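Local coordinates for Melibiose/raffinose/stachyose-binding protein MelE (Bacillus subtilis subsp. subtilis str. 168, PDB 4R6H) that binds melibiose, raffinose and stachyose as the solute-binding component of an ABC transporter that imports these sugars, at residues W225-Q239 against L394-L408. Numbering follows the deposited sequence.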
ATOM      1  N   TRP A 225      16.650   8.243  15.439  1.00 23.86           N
ATOM      2  CA  TRP A 225      16.475   6.878  14.954  1.00 23.56           C
ATOM      3  C   TRP A 225      16.598   5.835  16.055  1.00 22.09           C
ATOM      4  O   TRP A 225      16.236   4.676  15.869  1.00 23.85           O
ATOM      5  CB  TRP A 225      17.375   6.607  13.736  1.00 32.82           C
ATOM      6  CG  TRP A 225      16.765   7.276  12.537  1.00 26.86           C
ATOM      7  CD1 TRP A 225      16.921   8.574  12.140  1.00 27.07           C
ATOM      8  CD2 TRP A 225      15.814   6.690  11.636  1.00 26.11           C
ATOM      9  NE1 TRP A 225      16.135   8.822  11.024  1.00 25.21           N
ATOM     10  CE2 TRP A 225      15.457   7.679  10.697  1.00 24.52           C
ATOM     11  CE3 TRP A 225      15.257   5.414  11.518  1.00 22.44           C
ATOM     12  CZ2 TRP A 225      14.542   7.432   9.662  1.00 24.44           C
ATOM     13  CZ3 TRP A 225      14.356   5.159  10.496  1.00 24.61           C
ATOM     14  CH2 TRP A 225      13.998   6.179   9.590  1.00 24.74           C
ATOM     15  N   SER A 226      17.099   6.236  17.225  1.00 21.22           N
ATOM     16  CA  SER A 226      17.033   5.363  18.377  1.00 19.64           C
ATOM     17  C   SER A 226      15.596   4.913  18.698  1.00 23.72           C
ATOM     18  O   SER A 226      15.390   3.818  19.261  1.00 23.82           O
ATOM     19  CB  SER A 226      17.669   6.047  19.609  1.00 21.52           C
ATOM     20  OG  SER A 226      16.932   7.191  19.981  1.00 24.71           O
ATOM     21  N   LYS A 227      14.592   5.704  18.290  1.00 21.35           N
ATOM     22  CA  LYS A 227      13.197   5.358  18.516  1.00 23.49           C
ATOM     23  C   LYS A 227      12.686   4.268  17.550  1.00 25.89           C
ATOM     24  O   LYS A 227      11.631   3.688  17.766  1.00 25.04           O
ATOM     25  CB  LYS A 227      12.328   6.624  18.390  1.00 24.95           C
ATOM     26  CG  LYS A 227      12.630   7.633  19.490  1.00 29.46           C
ATOM     27  CD  LYS A 227      11.813   8.905  19.397  1.00 33.50           C
ATOM     28  CE  LYS A 227      11.838   9.631  20.742  1.00 50.67           C
ATOM     29  NZ  LYS A 227      12.263  11.042  20.569  1.00 54.52           N
ATOM     30  N   PHE A 228      13.442   4.005  16.504  1.00 19.90           N
ATOM     31  CA  PHE A 228      13.082   3.025  15.493  1.00 21.23           C
ATOM     32  C   PHE A 228      13.633   1.645  15.878  1.00 19.58           C
ATOM     33  O   PHE A 228      13.208   0.634  15.310  1.00 22.46           O
ATOM     34  CB  PHE A 228      13.662   3.436  14.140  1.00 21.37           C
ATOM     35  CG  PHE A 228      12.922   2.883  12.936  1.00 20.61           C
ATOM     36  CD1 PHE A 228      11.801   3.532  12.490  1.00 24.67           C
ATOM     37  CD2 PHE A 228      13.387   1.763  12.235  1.00 21.51           C
ATOM     38  CE1 PHE A 228      11.127   3.085  11.371  1.00 26.19           C
ATOM     39  CE2 PHE A 228      12.694   1.304  11.118  1.00 23.41           C
ATOM     40  CZ  PHE A 228      11.577   1.968  10.697  1.00 23.99           C
ATOM     41  N   THR A 229      14.603   1.576  16.799  1.00 17.75           N
ATOM     42  CA  THR A 229      15.293   0.325  17.074  1.00 18.90           C
ATOM     43  C   THR A 229      14.389  -0.810  17.506  1.00 17.58           C
ATOM     44  O   THR A 229      14.655  -1.995  17.211  1.00 18.46           O
ATOM     45  CB  THR A 229      16.398   0.561  18.161  1.00 20.24           C
ATOM     46  OG1 THR A 229      17.231   1.650  17.733  1.00 20.52           O
ATOM     47  CG2 THR A 229      17.226  -0.641  18.415  1.00 23.47           C
ATOM     48  N   TYR A 230      13.337  -0.406  18.206  1.00 18.63           N
ATOM     49  CA  TYR A 230      12.300  -1.378  18.601  1.00 19.62           C
ATOM     50  C   TYR A 230      11.884  -2.348  17.494  1.00 17.57           C
ATOM     51  O   TYR A 230      11.813  -3.561  17.713  1.00 20.10           O
ATOM     52  CB  TYR A 230      11.077  -0.619  19.116  1.00 19.14           C
ATOM     53  CG  TYR A 230       9.895  -1.475  19.446  1.00 18.59           C
ATOM     54  CD1 TYR A 230       9.793  -2.116  20.658  1.00 22.81           C
ATOM     55  CD2 TYR A 230       8.829  -1.615  18.550  1.00 20.52           C
ATOM     56  CE1 TYR A 230       8.672  -2.888  20.985  1.00 25.61           C
ATOM     57  CE2 TYR A 230       7.723  -2.397  18.884  1.00 21.34           C
ATOM     58  CZ  TYR A 230       7.641  -3.006  20.078  1.00 23.17           C
ATOM     59  OH  TYR A 230       6.535  -3.782  20.353  1.00 23.91           O
ATOM     60  N   LEU A 231      11.672  -1.817  16.289  1.00 19.33           N
ATOM     61  CA  LEU A 231      11.248  -2.718  15.216  1.00 17.38           C
ATOM     62  C   LEU A 231      12.300  -3.732  14.779  1.00 18.65           C
ATOM     63  O   LEU A 231      11.990  -4.878  14.396  1.00 19.86           O
ATOM     64  CB  LEU A 231      10.765  -1.927  13.993  1.00 18.78           C
ATOM     65  CG  LEU A 231       9.555  -1.027  14.271  1.00 21.68           C
ATOM     66  CD1 LEU A 231       9.293  -0.165  13.055  1.00 25.83           C
ATOM     67  CD2 LEU A 231       8.363  -1.839  14.682  1.00 22.68           C
ATOM     68  N   SER A 232      13.560  -3.322  14.863  1.00 19.18           N
ATOM     69  CA  SER A 232      14.623  -4.255  14.565  1.00 18.86           C
ATOM     70  C   SER A 232      14.793  -5.338  15.673  1.00 17.40           C
ATOM     71  O   SER A 232      15.093  -6.506  15.379  1.00 19.68           O
ATOM     72  CB  SER A 232      15.935  -3.505  14.372  1.00 20.18           C
ATOM     73  OG  SER A 232      15.899  -2.742  13.148  1.00 20.05           O
ATOM     74  N   GLU A 233      14.603  -4.898  16.912  1.00 18.55           N
ATOM     75  CA  GLU A 233      14.626  -5.829  18.044  1.00 21.68           C
ATOM     76  C   GLU A 233      13.527  -6.881  17.922  1.00 19.40           C
ATOM     77  O   GLU A 233      13.788  -8.074  18.117  1.00 19.95           O
ATOM     78  CB  GLU A 233      14.570  -5.100  19.372  1.00 20.30           C
ATOM     79  CG  GLU A 233      15.902  -4.419  19.660  1.00 26.91           C
ATOM     80  CD  GLU A 233      15.811  -3.458  20.786  1.00 33.35           C
ATOM     81  OE1 GLU A 233      14.841  -2.691  20.831  1.00 41.32           O
ATOM     82  OE2 GLU A 233      16.700  -3.493  21.630  1.00 40.85           O
ATOM     83  N   ILE A 234      12.327  -6.441  17.571  1.00 18.98           N
ATOM     84  CA  ILE A 234      11.225  -7.375  17.399  1.00 19.57           C
ATOM     85  C   ILE A 234      11.539  -8.381  16.284  1.00 20.07           C
ATOM     86  O   ILE A 234      11.362  -9.587  16.408  1.00 18.92           O
ATOM     87  CB  ILE A 234       9.919  -6.633  17.110  1.00 19.06           C
ATOM     88  CG1 ILE A 234       9.413  -5.846  18.331  1.00 21.21           C
ATOM     89  CG2 ILE A 234       8.869  -7.667  16.672  1.00 20.47           C
ATOM     90  CD1 ILE A 234       9.170  -6.697  19.582  1.00 22.63           C
ATOM     91  N   LEU A 235      12.067  -7.889  15.163  1.00 17.70           N
ATOM     92  CA  LEU A 235      12.394  -8.780  14.044  1.00 19.62           C
ATOM     93  C   LEU A 235      13.471  -9.803  14.436  1.00 17.71           C
ATOM     94  O   LEU A 235      13.383 -10.959  14.118  1.00 19.04           O
ATOM     95  CB  LEU A 235      12.806  -7.964  12.803  1.00 20.21           C
ATOM     96  CG  LEU A 235      12.942  -8.731  11.481  1.00 23.77           C
ATOM     97  CD1 LEU A 235      11.674  -9.514  11.186  1.00 23.95           C
ATOM     98  CD2 LEU A 235      13.317  -7.763  10.342  1.00 22.77           C
ATOM     99  N   LYS A 236      14.459  -9.350  15.196  1.00 18.09           N
ATOM    100  CA  LYS A 236      15.511 -10.212  15.683  1.00 20.45           C
ATOM    101  C   LYS A 236      14.983 -11.227  16.698  1.00 17.97           C
ATOM    102  O   LYS A 236      15.393 -12.383  16.613  1.00 20.06           O
ATOM    103  CB  LYS A 236      16.660  -9.381  16.272  1.00 20.29           C
ATOM    104  CG  LYS A 236      17.894 -10.253  16.595  1.00 22.86           C
ATOM    105  CD  LYS A 236      18.534 -10.733  15.294  1.00 33.96           C
ATOM    106  CE  LYS A 236      19.794 -11.539  15.552  1.00 52.96           C
ATOM    107  NZ  LYS A 236      20.411 -11.936  14.266  1.00 43.01           N
ATOM    108  N   GLN A 237      14.080 -10.793  17.574  1.00 19.88           N
ATOM    109  CA  GLN A 237      13.357 -11.736  18.460  1.00 18.75           C
ATOM    110  C   GLN A 237      12.642 -12.818  17.685  1.00 23.70           C
ATOM    111  O   GLN A 237      12.764 -14.025  17.949  1.00 23.26           O
ATOM    112  CB  GLN A 237      12.359 -10.996  19.306  1.00 21.61           C
ATOM    113  CG  GLN A 237      12.984 -10.129  20.342  1.00 24.36           C
ATOM    114  CD  GLN A 237      11.969  -9.233  20.998  1.00 25.10           C
ATOM    115  OE1 GLN A 237      10.761  -9.578  21.111  1.00 24.60           O
ATOM    116  NE2 GLN A 237      12.433  -8.074  21.445  1.00 28.09           N
ATOM    117  N   MET A 238      11.931 -12.412  16.644  1.00 20.98           N
ATOM    118  CA  MET A 238      11.206 -13.396  15.849  1.00 21.23           C
ATOM    119  C   MET A 238      12.162 -14.366  15.194  1.00 22.64           C
ATOM    120  O   MET A 238      11.910 -15.550  15.137  1.00 23.88           O
ATOM    121  CB  MET A 238      10.362 -12.679  14.774  1.00 22.05           C
ATOM    122  CG  MET A 238       9.286 -11.817  15.378  1.00 20.53           C
ATOM    123  SD  MET A 238       8.454 -10.796  14.110  1.00 24.77           S
ATOM    124  CE  MET A 238       7.054 -10.187  15.027  1.00 24.22           C
ATOM    125  N   GLN A 239      13.269 -13.873  14.647  1.00 19.58           N
ATOM    126  CA  GLN A 239      14.245 -14.772  14.062  1.00 23.28           C
ATOM    127  C   GLN A 239      14.816 -15.738  15.111  1.00 28.37           C
ATOM    128  O   GLN A 239      14.817 -16.957  14.954  1.00 24.99           O
ATOM    129  CB  GLN A 239      15.365 -13.956  13.432  1.00 24.26           C
ATOM    130  CG  GLN A 239      16.413 -14.793  12.739  1.00 29.64           C
ATOM    131  CD  GLN A 239      17.727 -14.053  12.575  1.00 30.97           C
ATOM    132  OE1 GLN A 239      18.256 -13.504  13.542  1.00 43.22           O
ATOM    133  NE2 GLN A 239      18.264 -14.053  11.368  1.00 39.76           N
ATOM    134  N   LEU A 394      19.803  -7.810   8.642  1.00 20.93           N
ATOM    135  CA  LEU A 394      19.469  -8.324   9.955  1.00 22.25           C
ATOM    136  C   LEU A 394      19.191  -9.821   9.831  1.00 23.95           C
ATOM    137  O   LEU A 394      19.775 -10.636  10.566  1.00 22.93           O
ATOM    138  CB  LEU A 394      18.240  -7.585  10.515  1.00 22.73           C
ATOM    139  CG  LEU A 394      17.778  -8.039  11.906  1.00 22.21           C
ATOM    140  CD1 LEU A 394      16.868  -6.941  12.430  1.00 24.78           C
ATOM    141  CD2 LEU A 394      17.005  -9.369  11.949  1.00 30.29           C
ATOM    142  N   ALA A 395      18.350 -10.213   8.877  1.00 24.00           N
ATOM    143  CA  ALA A 395      17.951 -11.616   8.777  1.00 25.27           C
ATOM    144  C   ALA A 395      19.139 -12.502   8.444  1.00 30.81           C
ATOM    145  O   ALA A 395      19.182 -13.685   8.825  1.00 32.77           O
ATOM    146  CB  ALA A 395      16.851 -11.806   7.731  1.00 26.23           C
ATOM    147  N   ALA A 396      20.099 -11.929   7.717  1.00 24.82           N
ATOM    148  CA  ALA A 396      21.301 -12.656   7.338  1.00 30.25           C
ATOM    149  C   ALA A 396      22.409 -12.573   8.416  1.00 24.47           C
ATOM    150  O   ALA A 396      23.496 -13.069   8.194  1.00 26.74           O
ATOM    151  CB  ALA A 396      21.809 -12.136   6.006  1.00 27.70           C
ATOM    152  N   ASP A 397      22.142 -11.962   9.560  1.00 24.29           N
ATOM    153  CA  ASP A 397      23.075 -11.879  10.682  1.00 27.68           C
ATOM    154  C   ASP A 397      24.303 -11.029  10.368  1.00 27.77           C
ATOM    155  O   ASP A 397      25.361 -11.152  11.035  1.00 35.13           O
ATOM    156  CB  ASP A 397      23.495 -13.272  11.210  1.00 34.73           C
ATOM    157  CG  ASP A 397      22.327 -14.073  11.772  1.00 60.97           C
ATOM    158  OD1 ASP A 397      21.286 -13.478  12.110  1.00 36.96           O
ATOM    159  OD2 ASP A 397      22.458 -15.310  11.883  1.00 50.61           O
ATOM    160  N   ILE A 398      24.148 -10.113   9.422  1.00 22.39           N
ATOM    161  CA  ILE A 398      25.224  -9.176   9.045  1.00 24.82           C
ATOM    162  C   ILE A 398      25.218  -7.920   9.951  1.00 29.73           C
ATOM    163  O   ILE A 398      26.288  -7.434  10.336  1.00 30.46           O
ATOM    164  CB  ILE A 398      25.129  -8.771   7.573  1.00 25.92           C
ATOM    165  CG1 ILE A 398      25.318  -9.991   6.665  1.00 30.85           C
ATOM    166  CG2 ILE A 398      26.156  -7.697   7.224  1.00 31.26           C
ATOM    167  CD1 ILE A 398      24.845  -9.778   5.247  1.00 33.72           C
ATOM    168  N   LEU A 399      24.023  -7.405  10.296  1.00 23.86           N
ATOM    169  CA  LEU A 399      23.878  -6.207  11.120  1.00 22.94           C
ATOM    170  C   LEU A 399      23.012  -6.527  12.329  1.00 25.88           C
ATOM    171  O   LEU A 399      22.012  -7.247  12.200  1.00 26.56           O
ATOM    172  CB  LEU A 399      23.184  -5.088  10.364  1.00 24.68           C
ATOM    173  CG  LEU A 399      23.966  -4.437   9.245  1.00 28.38           C
ATOM    174  CD1 LEU A 399      23.195  -3.235   8.705  1.00 29.86           C
ATOM    175  CD2 LEU A 399      25.370  -4.053   9.701  1.00 32.67           C
ATOM    176  N   ALA A 400      23.363  -5.926  13.461  1.00 24.01           N
ATOM    177  CA  ALA A 400      22.607  -6.034  14.714  1.00 30.33           C
ATOM    178  C   ALA A 400      21.657  -4.844  14.848  1.00 23.18           C
ATOM    179  O   ALA A 400      21.865  -3.794  14.242  1.00 21.96           O
ATOM    180  CB  ALA A 400      23.590  -6.048  15.886  1.00 34.47           C
ATOM    181  N   PRO A 401      20.570  -4.997  15.652  1.00 23.97           N
ATOM    182  CA  PRO A 401      19.585  -3.919  15.740  1.00 24.10           C
ATOM    183  C   PRO A 401      20.115  -2.524  16.045  1.00 21.03           C
ATOM    184  O   PRO A 401      19.671  -1.559  15.423  1.00 24.02           O
ATOM    185  CB  PRO A 401      18.667  -4.402  16.870  1.00 25.86           C
ATOM    186  CG  PRO A 401      18.717  -5.867  16.757  1.00 22.20           C
ATOM    187  CD  PRO A 401      20.146  -6.190  16.415  1.00 25.67           C
ATOM    188  N   GLN A 402      21.037  -2.405  17.018  1.00 22.15           N
ATOM    189  CA  GLN A 402      21.563  -1.061  17.342  1.00 26.70           C
ATOM    190  C   GLN A 402      22.304  -0.399  16.166  1.00 31.31           C
ATOM    191  O   GLN A 402      22.165   0.807  15.904  1.00 33.24           O
ATOM    192  CB  GLN A 402      22.472  -1.114  18.587  1.00 32.67           C
ATOM    193  CG  GLN A 402      21.792  -1.637  19.861  1.00 28.00           C
ATOM    194  CD  GLN A 402      20.567  -0.830  20.319  1.00 24.68           C
ATOM    195  OE1 GLN A 402      20.476   0.356  20.062  1.00 27.75           O
ATOM    196  NE2 GLN A 402      19.607  -1.496  20.973  1.00 27.36           N
ATOM    197  N   ASP A 403      23.044  -1.200  15.406  1.00 27.44           N
ATOM    198  CA  ASP A 403      23.764  -0.674  14.257  1.00 27.54           C
ATOM    199  C   ASP A 403      22.851  -0.288  13.088  1.00 30.29           C
ATOM    200  O   ASP A 403      23.139   0.625  12.317  1.00 29.18           O
ATOM    201  CB  ASP A 403      24.828  -1.685  13.825  1.00 35.17           C
ATOM    202  CG  ASP A 403      25.838  -1.952  14.952  1.00 41.31           C
ATOM    203  OD1 ASP A 403      26.232  -0.976  15.635  1.00 45.55           O
ATOM    204  OD2 ASP A 403      26.208  -3.117  15.178  1.00 54.95           O
ATOM    205  N   ILE A 404      21.718  -0.967  12.964  1.00 28.51           N
ATOM    206  CA  ILE A 404      20.729  -0.618  11.929  1.00 27.40           C
ATOM    207  C   ILE A 404      20.165   0.796  12.091  1.00 25.69           C
ATOM    208  O   ILE A 404      20.018   1.544  11.136  1.00 22.93           O
ATOM    209  CB  ILE A 404      19.604  -1.682  11.897  1.00 25.48           C
ATOM    210  CG1 ILE A 404      20.198  -2.966  11.322  1.00 28.61           C
ATOM    211  CG2 ILE A 404      18.411  -1.208  11.078  1.00 25.24           C
ATOM    212  CD1 ILE A 404      19.351  -4.191  11.506  1.00 29.56           C
ATOM    213  N   SER A 405      19.823   1.182  13.310  1.00 25.93           N
ATOM    214  CA  SER A 405      19.264   2.502  13.514  1.00 29.19           C
ATOM    215  C   SER A 405      20.279   3.575  13.165  1.00 23.15           C
ATOM    216  O   SER A 405      19.925   4.612  12.647  1.00 27.63           O
ATOM    217  CB  SER A 405      18.749   2.653  14.941  1.00 29.35           C
ATOM    218  OG  SER A 405      17.632   1.785  15.082  1.00 25.14           O
ATOM    219  N   GLN A 406      21.559   3.293  13.369  1.00 30.95           N
ATOM    220  CA  GLN A 406      22.558   4.282  13.012  1.00 30.78           C
ATOM    221  C   GLN A 406      22.660   4.444  11.492  1.00 31.60           C
ATOM    222  O   GLN A 406      22.691   5.574  10.972  1.00 29.30           O
ATOM    223  CB  GLN A 406      23.888   3.912  13.641  1.00 35.24           C
ATOM    224  CG  GLN A 406      23.811   4.034  15.157  1.00 49.02           C
ATOM    225  CD  GLN A 406      25.130   3.753  15.830  1.00 94.63           C
ATOM    226  OE1 GLN A 406      25.654   4.585  16.569  1.00118.67           O
ATOM    227  NE2 GLN A 406      25.678   2.574  15.576  1.00 52.18           N
ATOM    228  N   LYS A 407      22.657   3.325  10.780  1.00 31.26           N
ATOM    229  CA  LYS A 407      22.606   3.378   9.312  1.00 26.53           C
ATOM    230  C   LYS A 407      21.373   4.078   8.768  1.00 26.46           C
ATOM    231  O   LYS A 407      21.435   4.874   7.818  1.00 22.62           O
ATOM    232  CB  LYS A 407      22.686   1.969   8.777  1.00 23.45           C
ATOM    233  CG  LYS A 407      22.541   1.832   7.260  1.00 31.28           C
ATOM    234  CD  LYS A 407      23.849   2.128   6.540  1.00 58.41           C
ATOM    235  CE  LYS A 407      23.723   2.051   5.018  1.00 67.19           C
ATOM    236  NZ  LYS A 407      23.243   0.726   4.528  1.00 80.91           N
ATOM    237  N   LEU A 408      20.209   3.794   9.352  1.00 21.68           N
ATOM    238  CA  LEU A 408      19.029   4.449   8.887  1.00 21.71           C
ATOM    239  C   LEU A 408      19.129   5.970   9.010  1.00 23.36           C
ATOM    240  O   LEU A 408      18.669   6.674   8.142  1.00 24.00           O
ATOM    241  CB  LEU A 408      17.761   3.916   9.578  1.00 23.15           C
ATOM    242  CG  LEU A 408      17.448   2.467   9.168  1.00 23.21           C
ATOM    243  CD1 LEU A 408      16.469   1.889  10.203  1.00 25.39           C
ATOM    244  CD2 LEU A 408      16.867   2.328   7.778  1.00 28.70           C
TER
HETATM  245  O   HOH W   1      15.691  -0.157  13.588  0.50 20.40           O
HETATM  246  O   HOH W   2      18.854   2.398  19.607  1.00 21.11           O
HETATM  247  O   HOH W   3      19.915  -4.500  20.850  1.00 30.27           O
HETATM  248  O   HOH W   4      21.298  -9.824  12.830  1.00 39.43           O
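K236 reaches D397 across a helix-to-helix contact in which helix 229-239 packs against the Schellman motif that closes helix 383-395 and against the first turns of helix 401-420, the two segment axes running roughly antiparallel (141° between their N-to-C directions). Followed outward, the lysine does two jobs. Its CB lies 4.1 Å from P401 CG; the chain then bends at chi2 (69°), which lays CD 3.9 Å from L394 CD2. Beyond these methylenes, NZ makes a 2.8 Å salt bridge to D397 OD1 and also donates to Q239 OE1, in the carbonyl plane on a lone pair, and to a water that bridges L394 O and L399 O. Q239 NE2 in turn donates to D397 OD1 from above the carboxylate plane, so one amide serves both charges. Were Q239 shortened to an alanine, K236 NZ and D397 OD1 would each probably lose a partner, leaving their ion pair freer to shift.

Compact P401, in the first turn of its helix, where no backbone N-H is needed, is a knob among T229, S232, E233 and K236. S232 is small enough to let it approach, and its hydroxyl bonds to Y198 of helix 192-206. Near W225, L408 CB lies over the indole face in a CH-pi contact, while Y412 meets that ring edge-to-face. Between P401 and L408 along the helix, S405 OG and T229 OG1 share a 2.7 Å hydrogen bond.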